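Local coordinates for L-cysteine S-thiosulfotransferase subunit SoxA (Paracoccus denitrificans, PDB 2C1D), which forms, with SoxX, the heme enzyme that oxidatively joins thiosulfate to a carrier cysteine of SoxY in bacterial sulfur oxidation, at residues V96-D101 with A243-V248; I18-A23 with G38-D43; L66-A71 with S131-D136. All coordinates share one frame; numbering follows the deposited sequence.

Interaction 1: residues V96-D101 with A243-V248; sequences VMPRVD and ALELYV. With HEC (heme c), chain I.
Pro98 lays its ring against one side of the helix carrying Glu245 and Leu246. Its CG makes the ring's closest approaches, 3.5 Å to the backbone N of Leu246 and 3.6 Å to CG of Glu245, while CD lies 3.6 Å from the Glu245 carbonyl O. A proline suits this place: its compact apolar ring fits against helix backbone and methylene groups and brings no amide N-H that would need a partner. Glu245 answers with its aliphatic part. With CG anti to the backbone N (chi1 -174°) and the chain extended beyond it, CB and CG run obliquely past the proline ring. Leu246 contributes from the same helix, its CD1 methyl 3.4 Å from Pro98 O.

The peptide bond before Pro98 is cis, an isomer that proline tolerates better than other residues. Next along the chain, Arg99 starts off away from the helix, and its NH2 makes a weak hydrogen bond of 3.0 Å to propionate O1A of the heme in chain I, which meets the guanidinium at its edge and in plane. Tyr113 OH braces this second shell, bonding to both Arg99 NE and Asp101 OD2. Heme contact and helix contact thus leave the same short segment on different sides.

Strand 99-100 pairs with strand 107-108, and Met97 rests on helix 110-122. Beyond the interface, helix 239-251 packs Leu246 on Tyr161 of helix 159-170 and Glu245 on Phe222 of helix 218-223, so Pro98 joins one cytochrome c domain to a helix of the other.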
loop_
_atom_site.group_PDB
_atom_site.type_symbol
_atom_site.label_atom_id
_atom_site.label_comp_id
_atom_site.label_asym_id
_atom_site.label_seq_id
_atom_site.Cartn_x
_atom_site.Cartn_y
_atom_site.Cartn_z
ATOM N N VAL A 96 17.579 9.985 6.517
ATOM C CA VAL A 96 18.346 8.766 6.784
ATOM C C VAL A 96 17.580 7.743 7.654
ATOM O O VAL A 96 18.166 6.756 8.123
ATOM C CB VAL A 96 19.774 9.087 7.406
ATOM C CG1 VAL A 96 20.580 9.895 6.435
ATOM C CG2 VAL A 96 19.706 9.826 8.774
ATOM N N MET A 97 16.278 7.974 7.834
ATOM C CA MET A 97 15.427 7.134 8.700
ATOM C C MET A 97 14.570 6.176 7.862
ATOM O O MET A 97 14.215 6.497 6.727
ATOM C CB MET A 97 14.560 8.033 9.563
ATOM C CG MET A 97 15.346 8.665 10.719
ATOM S SD MET A 97 15.878 7.471 12.014
ATOM C CE MET A 97 14.334 7.130 12.722
ATOM N N PRO A 98 14.243 4.981 8.367
ATOM C CA PRO A 98 14.755 4.387 9.618
ATOM C C PRO A 98 16.231 3.983 9.638
ATOM O O PRO A 98 16.809 3.710 8.595
ATOM C CB PRO A 98 13.933 3.085 9.758
ATOM C CG PRO A 98 12.850 3.185 8.785
ATOM C CD PRO A 98 13.243 4.131 7.705
ATOM N N ARG A 99 16.796 3.874 10.840
ATOM C CA ARG A 99 18.187 3.449 10.993
ATOM C C ARG A 99 18.474 2.686 12.287
ATOM O O ARG A 99 17.730 2.761 13.250
ATOM C CB ARG A 99 19.118 4.661 10.902
ATOM C CG ARG A 99 19.112 5.526 12.170
ATOM C CD ARG A 99 19.733 6.911 11.984
ATOM N NE ARG A 99 19.714 7.739 13.192
ATOM C CZ ARG A 99 20.266 8.938 13.277
ATOM N NH1 ARG A 99 20.883 9.444 12.229
ATOM N NH2 ARG A 99 20.184 9.639 14.399
ATOM N N VAL A 100 19.601 1.979 12.289
ATOM C CA VAL A 100 20.171 1.395 13.502
ATOM C C VAL A 100 20.876 2.538 14.235
ATOM O O VAL A 100 21.778 3.157 13.710
ATOM C CB VAL A 100 21.193 0.270 13.173
ATOM C CG1 VAL A 100 21.846 -0.285 14.472
ATOM C CG2 VAL A 100 20.503 -0.849 12.431
ATOM N N ASP A 101 20.413 2.841 15.442
ATOM C CA ASP A 101 20.972 3.904 16.227
ATOM C C ASP A 101 22.424 3.695 16.556
ATOM O O ASP A 101 22.835 2.582 16.895
ATOM C CB ASP A 101 20.197 4.038 17.536
ATOM C CG ASP A 101 20.622 5.245 18.310
ATOM O OD1 ASP A 101 21.369 5.092 19.330
ATOM O OD2 ASP A 101 20.270 6.377 17.922
ATOM N N ALA A 243 10.939 -3.039 10.360
ATOM C CA ALA A 243 11.763 -3.626 9.308
ATOM C C ALA A 243 11.251 -3.321 7.899
ATOM O O ALA A 243 12.026 -2.992 7.010
ATOM C CB ALA A 243 11.914 -5.138 9.504
ATOM N N LEU A 244 9.945 -3.388 7.701
ATOM C CA LEU A 244 9.334 -3.047 6.431
ATOM C C LEU A 244 9.582 -1.572 6.106
ATOM O O LEU A 244 9.868 -1.249 4.978
ATOM C CB LEU A 244 7.814 -3.318 6.488
ATOM C CG LEU A 244 7.001 -3.110 5.226
ATOM C CD1 LEU A 244 7.546 -3.943 4.056
ATOM C CD2 LEU A 244 5.512 -3.443 5.491
ATOM N N GLU A 245 9.451 -0.686 7.093
ATOM C CA GLU A 245 9.690 0.742 6.854
ATOM C C GLU A 245 11.137 1.006 6.418
ATOM O O GLU A 245 11.393 1.863 5.559
ATOM C CB GLU A 245 9.310 1.628 8.075
ATOM C CG GLU A 245 9.419 3.115 7.755
ATOM C CD GLU A 245 8.856 4.055 8.812
ATOM O OE1 GLU A 245 9.427 5.161 8.996
ATOM O OE2 GLU A 245 7.844 3.721 9.439
ATOM N N LEU A 246 12.079 0.271 6.993
ATOM C CA LEU A 246 13.494 0.355 6.597
ATOM C C LEU A 246 13.682 -0.087 5.160
ATOM O O LEU A 246 14.335 0.597 4.363
ATOM C CB LEU A 246 14.372 -0.518 7.513
ATOM C CG LEU A 246 15.857 -0.717 7.158
ATOM C CD1 LEU A 246 16.672 0.591 7.271
ATOM C CD2 LEU A 246 16.465 -1.792 8.042
ATOM N N TYR A 247 13.083 -1.220 4.830
ATOM C CA TYR A 247 13.214 -1.771 3.506
ATOM C C TYR A 247 12.544 -0.859 2.451
ATOM O O TYR A 247 13.144 -0.549 1.426
ATOM C CB TYR A 247 12.671 -3.196 3.440
ATOM C CG TYR A 247 12.769 -3.725 2.060
ATOM C CD1 TYR A 247 14.001 -4.102 1.533
ATOM C CD2 TYR A 247 11.649 -3.801 1.248
ATOM C CE1 TYR A 247 14.107 -4.569 0.223
ATOM C CE2 TYR A 247 11.751 -4.240 -0.055
ATOM C CZ TYR A 247 12.986 -4.624 -0.560
ATOM O OH TYR A 247 13.072 -5.050 -1.871
ATOM N N VAL A 248 11.318 -0.422 2.717
ATOM C CA VAL A 248 10.551 0.369 1.744
ATOM C C VAL A 248 11.187 1.753 1.588
ATOM O O VAL A 248 11.315 2.244 0.480
ATOM C CB VAL A 248 9.054 0.463 2.115
ATOM C CG1 VAL A 248 8.267 1.338 1.122
ATOM C CG2 VAL A 248 8.433 -0.919 2.120
HETATM FE FE HEC I . 14.839 14.564 22.382
HETATM C CHA HEC I . 17.233 12.489 20.891
HETATM C CHB HEC I . 13.010 14.456 19.584
HETATM C CHC HEC I . 12.434 16.293 24.018
HETATM C CHD HEC I . 17.080 15.259 24.894
HETATM N NA HEC I . 15.104 13.659 20.582
HETATM C C1A HEC I . 16.142 12.867 20.153
HETATM C C2A HEC I . 15.865 12.452 18.810
HETATM C C3A HEC I . 14.696 12.996 18.454
HETATM C C4A HEC I . 14.176 13.747 19.572
HETATM C CMA HEC I . 13.970 12.838 17.113
HETATM C CAA HEC I . 16.788 11.545 17.973
HETATM C CBA HEC I . 17.996 12.372 17.578
HETATM C CGA HEC I . 19.111 11.569 16.926
HETATM O O1A HEC I . 19.231 10.340 17.136
HETATM O O2A HEC I . 19.889 12.235 16.190
HETATM N NB HEC I . 13.044 15.285 21.872
HETATM C C1B HEC I . 12.416 15.039 20.673
HETATM C C2B HEC I . 11.035 15.484 20.804
HETATM C C3B HEC I . 10.875 16.001 22.027
HETATM C C4B HEC I . 12.147 15.886 22.727
HETATM C CMB HEC I . 9.989 15.435 19.670
HETATM C CAB HEC I . 9.559 16.604 22.619
HETATM C CBB HEC I . 8.514 15.723 22.536
HETATM N NC HEC I . 14.800 15.616 24.148
HETATM C C1C HEC I . 13.658 16.180 24.669
HETATM C C2C HEC I . 14.008 16.754 25.954
HETATM C C3C HEC I . 15.269 16.366 26.265
HETATM C C4C HEC I . 15.806 15.716 25.080
HETATM C CMC HEC I . 12.958 17.337 26.929
HETATM C CAC HEC I . 16.092 16.683 27.559
HETATM C CBC HEC I . 15.561 16.393 28.769
HETATM N ND HEC I . 16.845 13.959 22.804
HETATM C C1D HEC I . 17.522 14.352 23.956
HETATM C C2D HEC I . 18.777 13.630 24.037
HETATM C C3D HEC I . 18.820 12.745 22.803
HETATM C C4D HEC I . 17.584 13.026 22.091
HETATM C CMD HEC I . 19.865 13.705 25.124
HETATM C CAD HEC I . 19.930 11.765 22.391
HETATM C CBD HEC I . 20.951 12.496 21.574
HETATM C CGD HEC I . 22.001 11.540 21.014
HETATM O O1D HEC I . 23.166 11.988 20.797
HETATM O O2D HEC I . 21.657 10.361 20.775
#

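Interaction 2: residues I18-A23 with G38-D43; sequences IVTKTA and GWHFRD. With HEC (heme c), chain J.
Thr20 holds OG1 between its backbone N and carbonyl carbon (chi1 54°), which aims the hydroxyl at His40, whose own first torsion (chi1 -87°) swings the imidazole out to meet it. The two side chains cross at about a right angle, and Thr20 OG1 and His40 NE2 share a hydrogen bond of 2.8 Å, made at the ring edge near its plane. The threonine also approaches with carbon and backbone: CB is 3.4 Å from His40 NE2, and Thr20 O lies 3.2 Å from His40 CD2.

Trp39 adds an apolar side. Its CE3 sits over the centre of the imidazole face, and the Thr20 CG2 methyl comes within 4.2 Å of that same CE3. Threonine suits the spot because one branch serves the polar ring and the other the indole. Trp39 NE1 is engaged elsewhere, by Arg47 O.

The 3-10 segment 38-41 that carries these rings also borders the heme of chain J. Gly38 CA is 3.4 Å from propionate O1A, where a side chain would collide, and Arg42 NH1 makes a weak 2.8 Å bond to O2D.

With His40 ND1 hydrogen-bonded to Val3 O, both imidazole nitrogens are used. The buried ring is therefore fixed in rotation and its polar atoms are satisfied, and one polar link ties strand 16-22 to the heme-side turn.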
loop_
_atom_site.group_PDB
_atom_site.type_symbol
_atom_site.label_atom_id
_atom_site.label_comp_id
_atom_site.label_asym_id
_atom_site.label_seq_id
_atom_site.Cartn_x
_atom_site.Cartn_y
_atom_site.Cartn_z
ATOM N N ILE A 18 12.454 19.319 -5.497
ATOM C CA ILE A 18 12.226 17.958 -5.069
ATOM C C ILE A 18 12.576 17.017 -6.248
ATOM O O ILE A 18 12.003 17.131 -7.338
ATOM C CB ILE A 18 10.749 17.780 -4.647
ATOM C CG1 ILE A 18 10.340 18.820 -3.587
ATOM C CG2 ILE A 18 10.499 16.347 -4.150
ATOM C CD1 ILE A 18 11.170 18.829 -2.278
ATOM N N VAL A 19 13.530 16.109 -6.028
ATOM C CA VAL A 19 13.799 15.030 -6.987
ATOM C C VAL A 19 12.670 14.015 -6.859
ATOM O O VAL A 19 12.538 13.346 -5.823
ATOM C CB VAL A 19 15.190 14.342 -6.743
ATOM C CG1 VAL A 19 15.394 13.130 -7.688
ATOM C CG2 VAL A 19 16.338 15.330 -6.945
ATOM N N THR A 20 11.848 13.913 -7.888
ATOM C CA THR A 20 10.725 12.967 -7.919
ATOM C C THR A 20 10.909 11.794 -8.895
ATOM O O THR A 20 10.013 10.950 -9.031
ATOM C CB THR A 20 9.448 13.708 -8.312
ATOM O OG1 THR A 20 9.640 14.422 -9.548
ATOM C CG2 THR A 20 9.099 14.781 -7.292
ATOM N N LYS A 21 12.041 11.775 -9.589
ATOM C CA LYS A 21 12.341 10.760 -10.601
ATOM C C LYS A 21 13.861 10.654 -10.673
ATOM O O LYS A 21 14.577 11.661 -10.762
ATOM C CB LYS A 21 11.710 11.148 -11.952
ATOM C CG LYS A 21 12.343 10.506 -13.197
ATOM C CD LYS A 21 11.740 11.077 -14.500
ATOM C CE LYS A 21 12.151 10.217 -15.731
ATOM N NZ LYS A 21 12.050 10.962 -17.022
ATOM N N THR A 22 14.368 9.443 -10.554
ATOM C CA THR A 22 15.801 9.231 -10.505
ATOM C C THR A 22 16.133 7.758 -10.726
ATOM O O THR A 22 15.226 6.906 -10.761
ATOM C CB THR A 22 16.377 9.772 -9.167
ATOM O OG1 THR A 22 17.804 9.835 -9.219
ATOM C CG2 THR A 22 16.077 8.847 -7.983
ATOM N N ALA A 23 17.415 7.466 -10.902
ATOM C CA ALA A 23 17.857 6.093 -11.097
ATOM C C ALA A 23 17.656 5.327 -9.797
ATOM O O ALA A 23 17.878 5.865 -8.719
ATOM C CB ALA A 23 19.335 6.048 -11.524
ATOM N N GLY A 38 5.353 8.933 -5.640
ATOM C CA GLY A 38 3.916 8.832 -5.836
ATOM C C GLY A 38 3.225 10.068 -6.380
ATOM O O GLY A 38 2.152 9.964 -6.960
ATOM N N TRP A 39 3.842 11.241 -6.203
ATOM C CA TRP A 39 3.374 12.482 -6.802
ATOM C C TRP A 39 3.153 12.363 -8.318
ATOM O O TRP A 39 2.173 12.908 -8.853
ATOM C CB TRP A 39 4.387 13.579 -6.504
ATOM C CG TRP A 39 4.040 14.955 -6.922
ATOM C CD1 TRP A 39 3.280 15.870 -6.237
ATOM C CD2 TRP A 39 4.507 15.625 -8.095
ATOM N NE1 TRP A 39 3.243 17.061 -6.924
ATOM C CE2 TRP A 39 3.992 16.943 -8.062
ATOM C CE3 TRP A 39 5.321 15.257 -9.155
ATOM C CZ2 TRP A 39 4.236 17.882 -9.084
ATOM C CZ3 TRP A 39 5.580 16.207 -10.180
ATOM C CH2 TRP A 39 5.034 17.501 -10.117
ATOM N N HIS A 40 4.041 11.645 -8.984
ATOM C CA HIS A 40 3.966 11.462 -10.427
ATOM C C HIS A 40 2.722 10.721 -10.897
ATOM O O HIS A 40 2.367 10.830 -12.058
ATOM C CB HIS A 40 5.219 10.733 -10.967
ATOM C CG HIS A 40 6.339 11.658 -11.299
ATOM N ND1 HIS A 40 6.361 12.415 -12.451
ATOM C CD2 HIS A 40 7.457 11.988 -10.608
ATOM C CE1 HIS A 40 7.444 13.173 -12.456
ATOM N NE2 HIS A 40 8.124 12.940 -11.348
ATOM N N PHE A 41 2.085 9.956 -10.021
ATOM C CA PHE A 41 0.905 9.168 -10.386
ATOM C C PHE A 41 -0.401 9.842 -9.979
ATOM O O PHE A 41 -1.480 9.267 -10.124
ATOM C CB PHE A 41 1.015 7.797 -9.722
ATOM C CG PHE A 41 2.246 7.044 -10.116
ATOM C CD1 PHE A 41 3.434 7.247 -9.454
ATOM C CD2 PHE A 41 2.214 6.122 -11.152
ATOM C CE1 PHE A 41 4.569 6.572 -9.825
ATOM C CE2 PHE A 41 3.352 5.426 -11.515
ATOM C CZ PHE A 41 4.523 5.657 -10.871
ATOM N N ARG A 42 -0.325 11.066 -9.468
ATOM C CA ARG A 42 -1.533 11.768 -9.072
ATOM C C ARG A 42 -2.035 12.670 -10.200
ATOM O O ARG A 42 -1.269 13.011 -11.095
ATOM C CB ARG A 42 -1.254 12.573 -7.800
ATOM C CG ARG A 42 -0.557 11.772 -6.707
ATOM C CD ARG A 42 -1.466 10.874 -5.901
ATOM N NE ARG A 42 -2.070 9.755 -6.639
ATOM C CZ ARG A 42 -1.570 8.524 -6.716
ATOM N NH1 ARG A 42 -0.401 8.230 -6.165
ATOM N NH2 ARG A 42 -2.246 7.570 -7.353
ATOM N N ASP A 43 -3.315 13.049 -10.174
ATOM C CA ASP A 43 -3.823 13.993 -11.172
ATOM C C ASP A 43 -3.285 15.410 -10.900
ATOM O O ASP A 43 -2.758 15.689 -9.809
ATOM C CB ASP A 43 -5.369 13.980 -11.305
ATOM C CG ASP A 43 -6.112 14.269 -10.000
ATOM O OD1 ASP A 43 -5.580 14.947 -9.099
ATOM O OD2 ASP A 43 -7.280 13.845 -9.796
HETATM FE FE HEC J . 0.005 -0.178 -1.415
HETATM C CHA HEC J . -0.591 3.163 -1.816
HETATM C CHB HEC J . 2.824 0.633 0.430
HETATM C CHC HEC J . 0.561 -3.460 -0.858
HETATM C CHD HEC J . -2.449 -0.962 -3.628
HETATM N NA HEC J . 0.949 1.599 -0.810
HETATM C C1A HEC J . 0.521 2.863 -1.094
HETATM C C2A HEC J . 1.453 3.795 -0.519
HETATM C C3A HEC J . 2.404 3.073 0.112
HETATM C C4A HEC J . 2.102 1.681 -0.070
HETATM C CMA HEC J . 3.608 3.587 0.897
HETATM C CAA HEC J . 1.371 5.338 -0.607
HETATM C CBA HEC J . 2.329 5.825 -1.709
HETATM C CGA HEC J . 2.348 7.347 -1.793
HETATM O O1A HEC J . 3.088 7.874 -2.655
HETATM O O2A HEC J . 1.609 8.042 -1.020
HETATM N NB HEC J . 1.393 -1.194 -0.427
HETATM C C1B HEC J . 2.450 -0.694 0.318
HETATM C C2B HEC J . 3.069 -1.779 1.013
HETATM C C3B HEC J . 2.466 -2.906 0.652
HETATM C C4B HEC J . 1.386 -2.556 -0.229
HETATM C CMB HEC J . 4.299 -1.638 1.913
HETATM C CAB HEC J . 2.806 -4.327 1.149
HETATM C CBB HEC J . 2.667 -4.420 2.507
HETATM N NC HEC J . -0.802 -1.914 -2.133
HETATM C C1C HEC J . -0.404 -3.168 -1.787
HETATM C C2C HEC J . -1.241 -4.134 -2.471
HETATM C C3C HEC J . -2.088 -3.443 -3.257
HETATM C C4C HEC J . -1.796 -2.031 -3.042
HETATM C CMC HEC J . -1.064 -5.656 -2.273
HETATM C CAC HEC J . -3.210 -3.881 -4.259
HETATM C CBC HEC J . -4.085 -4.872 -4.037
HETATM N ND HEC J . -1.289 0.896 -2.507
HETATM C C1D HEC J . -2.247 0.359 -3.370
HETATM C C2D HEC J . -3.025 1.428 -3.963
HETATM C C3D HEC J . -2.451 2.699 -3.385
HETATM C C4D HEC J . -1.387 2.277 -2.504
HETATM C CMD HEC J . -4.190 1.324 -4.964
HETATM C CAD HEC J . -2.867 4.156 -3.707
HETATM C CBD HEC J . -2.254 4.532 -5.069
HETATM C CGD HEC J . -0.748 4.695 -5.012
HETATM O O1D HEC J . 0.025 3.746 -5.268
HETATM O O2D HEC J . -0.262 5.789 -4.716
#

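Interaction 3: residues L66-A71 with S131-D136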
loop_
_atom_site.group_PDB
_atom_site.type_symbol
_atom_site.label_atom_id
_atom_site.label_comp_id
_atom_site.label_asym_id
_atom_site.label_seq_id
_atom_site.Cartn_x
_atom_site.Cartn_y
_atom_site.Cartn_z
ATOM N N LEU A 66 4.773 22.358 15.513
ATOM C CA LEU A 66 5.712 23.349 16.016
ATOM C C LEU A 66 5.219 23.908 17.353
ATOM O O LEU A 66 6.021 24.161 18.252
ATOM C CB LEU A 66 5.939 24.460 14.982
ATOM C CG LEU A 66 6.806 25.662 15.396
ATOM C CD1 LEU A 66 8.226 25.225 15.745
ATOM C CD2 LEU A 66 6.835 26.693 14.284
ATOM N N ASP A 67 3.901 24.067 17.500
ATOM C CA ASP A 67 3.316 24.459 18.784
ATOM C C ASP A 67 3.594 23.418 19.843
ATOM O O ASP A 67 3.980 23.756 20.955
ATOM C CB ASP A 67 1.808 24.743 18.661
ATOM C CG ASP A 67 1.517 25.970 17.798
ATOM O OD1 ASP A 67 2.418 26.815 17.609
ATOM O OD2 ASP A 67 0.430 26.173 17.238
ATOM N N LYS A 68 3.462 22.153 19.498
ATOM C CA LYS A 68 3.691 21.087 20.457
ATOM C C LYS A 68 5.187 20.961 20.799
ATOM O O LYS A 68 5.535 20.631 21.926
ATOM C CB LYS A 68 3.110 19.759 19.954
ATOM C CG LYS A 68 1.571 19.789 19.817
ATOM C CD LYS A 68 0.967 18.623 19.027
ATOM C CE LYS A 68 -0.568 18.576 19.233
ATOM N NZ LYS A 68 -1.245 17.447 18.512
ATOM N N TRP A 69 6.057 21.261 19.846
ATOM C CA TRP A 69 7.516 21.250 20.070
ATOM C C TRP A 69 7.903 22.306 21.112
ATOM O O TRP A 69 8.774 22.074 21.951
ATOM C CB TRP A 69 8.236 21.507 18.747
ATOM C CG TRP A 69 9.723 21.741 18.811
ATOM C CD1 TRP A 69 10.364 22.943 19.016
ATOM C CD2 TRP A 69 10.748 20.778 18.571
ATOM N NE1 TRP A 69 11.729 22.771 18.977
ATOM C CE2 TRP A 69 12.000 21.454 18.702
ATOM C CE3 TRP A 69 10.748 19.397 18.309
ATOM C CZ2 TRP A 69 13.219 20.801 18.575
ATOM C CZ3 TRP A 69 11.970 18.741 18.170
ATOM C CH2 TRP A 69 13.192 19.449 18.286
ATOM N N ASN A 70 7.224 23.452 21.054
ATOM C CA ASN A 70 7.460 24.566 21.970
ATOM C C ASN A 70 6.655 24.511 23.267
ATOM O O ASN A 70 6.902 25.310 24.170
ATOM C CB ASN A 70 7.205 25.907 21.264
ATOM C CG ASN A 70 8.248 26.213 20.219
ATOM O OD1 ASN A 70 9.456 26.057 20.461
ATOM N ND2 ASN A 70 7.803 26.639 19.047
ATOM N N ALA A 71 5.712 23.582 23.386
ATOM C CA ALA A 71 4.836 23.547 24.555
ATOM C C ALA A 71 5.478 22.848 25.754
ATOM O O ALA A 71 6.079 21.780 25.640
ATOM C CB ALA A 71 3.507 22.884 24.211
ATOM N N SER A 131 -1.309 8.747 16.952
ATOM C CA SER A 131 -1.896 9.903 17.600
ATOM C C SER A 131 -1.572 11.198 16.859
ATOM O O SER A 131 -0.554 11.324 16.145
ATOM C CB SER A 131 -1.388 10.010 19.054
ATOM O OG SER A 131 0.016 10.310 19.091
ATOM N N ASP A 132 -2.424 12.186 17.067
ATOM C CA ASP A 132 -2.180 13.500 16.514
ATOM C C ASP A 132 -0.877 14.120 16.996
ATOM O O ASP A 132 -0.171 14.721 16.205
ATOM C CB ASP A 132 -3.368 14.416 16.776
ATOM C CG ASP A 132 -4.468 14.203 15.763
ATOM O OD1 ASP A 132 -5.642 14.502 16.054
ATOM O OD2 ASP A 132 -4.218 13.706 14.639
ATOM N N ASN A 133 -0.538 13.942 18.270
ATOM C CA ASN A 133 0.736 14.453 18.774
ATOM C C ASN A 133 1.891 13.869 17.973
ATOM O O ASN A 133 2.805 14.581 17.600
ATOM C CB ASN A 133 0.916 14.150 20.265
ATOM C CG ASN A 133 0.074 15.051 21.161
ATOM O OD1 ASN A 133 -0.477 16.052 20.712
ATOM N ND2 ASN A 133 -0.018 14.692 22.439
ATOM N N MET A 134 1.826 12.572 17.721
ATOM C CA MET A 134 2.851 11.869 16.950
ATOM C C MET A 134 2.907 12.251 15.474
ATOM O O MET A 134 3.997 12.555 14.958
ATOM C CB MET A 134 2.709 10.367 17.094
ATOM C CG MET A 134 3.908 9.577 16.583
ATOM S SD MET A 134 5.483 9.901 17.352
ATOM C CE MET A 134 5.357 8.807 18.805
ATOM N N LYS A 135 1.763 12.280 14.804
ATOM C CA LYS A 135 1.730 12.625 13.371
ATOM C C LYS A 135 2.172 14.079 13.135
ATOM O O LYS A 135 2.934 14.366 12.218
ATOM C CB LYS A 135 0.339 12.365 12.790
ATOM C CG LYS A 135 -0.069 10.908 12.935
ATOM C CD LYS A 135 -1.338 10.533 12.155
ATOM C CE LYS A 135 -2.560 11.386 12.496
ATOM N NZ LYS A 135 -3.797 10.740 11.890
ATOM N N ASP A 136 1.746 14.997 13.998
ATOM C CA ASP A 136 2.191 16.374 13.873
ATOM C C ASP A 136 3.699 16.482 14.110
ATOM O O ASP A 136 4.380 17.249 13.426
ATOM C CB ASP A 136 1.518 17.326 14.865
ATOM C CG ASP A 136 -0.007 17.365 14.757
ATOM O OD1 ASP A 136 -0.634 16.929 13.749
ATOM O OD2 ASP A 136 -0.663 17.783 15.739
#
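Lys68 spans the gap between helix 59-70 and the first turns of helix 132-143, reaching Asn133 and Asp136 with its ammonium group. CB already points toward the second helix. From there CG stands anti to the carbonyl carbon (chi1 -65°), and the rest of the chain runs out extended, a reach that suits the 10.0 Å between the axes of segments 66-70 and 132-136. CD passes 3.4 Å from Asn133 OD1 and 3.8 Å from Asp136 OD2. CE continues between the same two oxygens and delivers NZ, which is gripped twice. Its 2.7 Å hydrogen bond to Asn133 OD1 lies in the carbonyl plane, with a C=O...N angle of 147°; the lysine and asparagine side chains cross at about a right angle. The other grip is a salt bridge of 2.9 Å to Asp136 OD2, an atom whose modelled position is less certain. Asp132 is met mainly through its backbone, its C 3.7 Å from Lys68 NZ.

Asn133 and Asp136, three residues apart, occupy the same side of their helix, so one offers a neutral carbonyl and the other a carboxylate to a single cation. Arg64 also forms a salt bridge with Asp136 OD2, subject to the same doubt about that atom; if so, two cations would probably favour the ionised acid. An alanine in place of Lys68 would probably leave Asn133 OD1 without its bond and Asp136 with only Arg64 among these basic partners, opening a gap between the helices. Upstream, Ser131 caps the helix, its OG accepting from Met134 N.

Next to Lys68 in the sequence, Trp69 packs on Met137 and Leu140. Segments 66-70 and 132-136 run at 106° to each other, close to perpendicular, consistent with the crossing of the N- and C-terminal helices that is a hallmark of class I cytochrome c domains.

Interactions 1 and 2 are buried, whereas interaction 3 lies nearer the surface and is only partly buried. Interactions 1 and 3 both draw on the first cytochrome c domain, their segments alternating along the chain, yet their centres are 22 Å apart: 66-71 with 131-136 braces that domain internally, while 96-101 with 243-248 reaches from it to the second. Interaction 2 closes earlier in the sequence, between strand 16-22 and the 3-10 segment that follows strand 35-36, across the chain's centre from interaction 3. Their chemistry differs accordingly: apolar contact in interaction 1, one threonine-histidine hydrogen bond with aromatic cover in interaction 2, and an ammonium shared by a carboxylate and an amide oxygen in interaction 3. Interactions 1 and 2 each also send an arginine to a propionate, of different hemes.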